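Local coordinates for nucleoside diphosphate kinase (Pyrobaculum aerophilum, PDB 1XQI), which catalyses transfer of the ATP gamma-phosphate to nucleoside diphosphates, probably through a phosphohistidine intermediate, to make nucleoside triphosphates other than ATP, at residues V119-G124 and R182-W187. The protein carries 6 engineered substitutions. Sequence-based numbering, arbitrary orientation.
Sequences VMVLKG and REIRFW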
loop_
_atom_site.group_PDB
_atom_site.type_symbol
_atom_site.label_atom_id
_atom_site.label_comp_id
_atom_site.label_asym_id
_atom_site.label_seq_id
_atom_site.Cartn_x
_atom_site.Cartn_y
_atom_site.Cartn_z
ATOM N N VAL A 119 4.133 1.737 5.553
ATOM C CA VAL A 119 3.636 1.439 6.883
ATOM C C VAL A 119 2.273 0.749 6.756
ATOM O O VAL A 119 1.409 1.185 5.975
ATOM C CB VAL A 119 3.450 2.741 7.710
ATOM C CG1 VAL A 119 3.243 2.407 9.192
ATOM C CG2 VAL A 119 4.695 3.626 7.588
HETATM N N MSE A 120 2.061 -0.316 7.516
HETATM C CA MSE A 120 0.754 -0.997 7.472
HETATM C C MSE A 120 0.361 -1.407 8.873
HETATM O O MSE A 120 1.195 -1.581 9.776
HETATM C CB MSE A 120 0.717 -2.219 6.459
HETATM C CG MSE A 120 1.633 -3.406 6.812
HETATM SE SE MSE A 120 1.686 -4.662 5.506
HETATM C CE MSE A 120 2.651 -3.661 4.435
ATOM N N VAL A 121 -0.944 -1.545 9.055
ATOM C CA VAL A 121 -1.466 -2.084 10.310
ATOM C C VAL A 121 -2.149 -3.380 9.953
ATOM O O VAL A 121 -2.921 -3.438 8.985
ATOM C CB VAL A 121 -2.407 -1.111 10.981
ATOM C CG1 VAL A 121 -3.047 -1.731 12.258
ATOM C CG2 VAL A 121 -1.641 0.150 11.362
ATOM N N LEU A 122 -1.827 -4.418 10.695
ATOM C CA LEU A 122 -2.333 -5.748 10.439
ATOM C C LEU A 122 -3.135 -6.125 11.673
ATOM O O LEU A 122 -2.645 -5.965 12.815
ATOM C CB LEU A 122 -1.184 -6.754 10.238
ATOM C CG LEU A 122 -0.417 -6.591 8.923
ATOM C CD1 LEU A 122 0.997 -7.116 9.103
ATOM C CD2 LEU A 122 -1.162 -7.336 7.840
ATOM N N LYS A 123 -4.358 -6.595 11.420
ATOM C CA LYS A 123 -5.338 -6.995 12.408
ATOM C C LYS A 123 -5.617 -8.511 12.297
ATOM O O LYS A 123 -5.844 -9.081 11.198
ATOM C CB LYS A 123 -6.651 -6.198 12.164
ATOM C CG LYS A 123 -7.771 -6.372 13.230
ATOM C CD LYS A 123 -9.123 -5.917 12.682
ATOM C CE LYS A 123 -10.262 -5.905 13.732
ATOM N NZ LYS A 123 -10.398 -4.519 14.309
ATOM N N GLY A 124 -5.572 -9.177 13.430
ATOM C CA GLY A 124 -6.035 -10.535 13.493
ATOM C C GLY A 124 -5.715 -11.087 14.852
ATOM O O GLY A 124 -4.957 -10.460 15.633
ATOM N N ARG A 182 0.854 2.215 20.491
ATOM C CA ARG A 182 1.624 3.458 20.374
ATOM C C ARG A 182 2.160 3.734 18.953
ATOM O O ARG A 182 2.024 4.834 18.424
ATOM C CB ARG A 182 2.783 3.438 21.369
ATOM C CG ARG A 182 3.013 4.765 21.982
ATOM C CD ARG A 182 4.436 4.902 22.504
ATOM N NE ARG A 182 5.400 5.060 21.427
ATOM C CZ ARG A 182 6.263 4.131 21.045
ATOM N NH1 ARG A 182 6.269 2.966 21.681
ATOM N NH2 ARG A 182 7.114 4.381 20.043
ATOM N N GLU A 183 2.778 2.737 18.338
ATOM C CA GLU A 183 3.304 2.893 16.997
ATOM C C GLU A 183 2.160 3.100 15.997
ATOM O O GLU A 183 2.340 3.879 15.034
ATOM C CB GLU A 183 4.190 1.717 16.622
ATOM C CG GLU A 183 5.297 1.470 17.620
ATOM C CD GLU A 183 6.184 0.269 17.260
ATOM O OE1 GLU A 183 7.365 0.226 17.750
ATOM O OE2 GLU A 183 5.700 -0.628 16.507
ATOM N N ILE A 184 0.992 2.475 16.253
ATOM C CA ILE A 184 -0.210 2.718 15.440
ATOM C C ILE A 184 -0.684 4.179 15.496
ATOM O O ILE A 184 -0.831 4.818 14.441
ATOM C CB ILE A 184 -1.378 1.742 15.717
ATOM C CG1 ILE A 184 -1.049 0.336 15.237
ATOM C CG2 ILE A 184 -2.642 2.233 15.020
ATOM C CD1 ILE A 184 -1.978 -0.731 15.838
ATOM N N ARG A 185 -0.916 4.709 16.698
ATOM C CA ARG A 185 -1.307 6.154 16.865
ATOM C C ARG A 185 -0.276 7.100 16.219
ATOM O O ARG A 185 -0.620 8.052 15.533
ATOM C CB ARG A 185 -1.554 6.553 18.360
ATOM C CG ARG A 185 -1.867 8.118 18.581
ATOM C CD ARG A 185 -1.240 8.763 19.889
ATOM N NE ARG A 185 0.001 8.051 20.256
ATOM C CZ ARG A 185 1.240 8.325 19.803
ATOM N NH1 ARG A 185 1.468 9.366 18.978
ATOM N NH2 ARG A 185 2.260 7.547 20.195
ATOM N N PHE A 186 0.995 6.796 16.432
ATOM C CA PHE A 186 2.092 7.603 15.901
ATOM C C PHE A 186 1.983 7.894 14.412
ATOM O O PHE A 186 2.206 9.026 14.018
ATOM C CB PHE A 186 3.459 6.961 16.208
ATOM C CG PHE A 186 4.606 7.773 15.706
ATOM C CD1 PHE A 186 5.160 8.778 16.496
ATOM C CD2 PHE A 186 5.105 7.576 14.415
ATOM C CE1 PHE A 186 6.200 9.569 16.008
ATOM C CE2 PHE A 186 6.152 8.346 13.930
ATOM C CZ PHE A 186 6.698 9.345 14.725
ATOM N N TRP A 187 1.667 6.873 13.599
ATOM C CA TRP A 187 1.578 6.979 12.131
ATOM C C TRP A 187 0.188 7.246 11.543
ATOM O O TRP A 187 0.108 7.699 10.416
ATOM C CB TRP A 187 2.089 5.698 11.483
ATOM C CG TRP A 187 3.558 5.469 11.575
ATOM C CD1 TRP A 187 4.198 4.506 12.307
ATOM C CD2 TRP A 187 4.575 6.201 10.895
ATOM N NE1 TRP A 187 5.567 4.612 12.144
ATOM C CE2 TRP A 187 5.827 5.631 11.272
ATOM C CE3 TRP A 187 4.561 7.303 10.022
ATOM C CZ2 TRP A 187 7.052 6.113 10.792
ATOM C CZ3 TRP A 187 5.781 7.790 9.541
ATOM C CH2 TRP A 187 7.018 7.196 9.940
#
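One helical turn before Trp187, whose indole rests against Val119, the carboxylate atom Glu183 OE2 is gripped by two groups, His172 NE2 and Ser174 OG. Since His172 is the predicted phosphohistidine, Glu183 probably orients its imidazole from the second shell, and the Trp187 side chain lies about 7 Å from the His172 side chain. Between the segments themselves the contact is wholly apolar, with no hydrogen bond across it. Val119 spreads both methyls over one face of the indole. Val119 CG1, anti to the backbone N (chi1 -167°), makes a CH-pi contact 4.1 Å from the centroid of the five-membered ring of Trp187 and 21° off its normal. The other methyl, Val119 CG2, sits 4.2 Å above the Trp187 ring plane, over its centre. On the opposite face Phe186 brings up its ring edge, with CD2 3.6 Å above the Trp187 plane toward the rim, so the indole lies between the two methyls of Val119 and one edge atom of Phe186. This is the helix-on-sheet layer of the ferredoxin-like alpha/beta sandwich of NDP kinases: strand 117-123, flanked by 45-52 and 17-22, turns Val119 and Val121 toward helix 177-187. At the second point of contact, a turn earlier in the helix, the Ile184 CA-CB bond runs alongside the strand, and its ethyl branch does the touching. Ile184 CG1 stands beside the backbone N (chi1 -69°) and the chain then extends, bringing Ile184 CD1 to 3.9 Å from Val121 CG1. Val121 CG2 meets Ile184 CG1, also at 3.9 Å, and the two side chains cross at about a right angle. Phe188, just beyond the helix, touches both valines, and Lys17 of strand 17-22 packs on Val121 and Ile184.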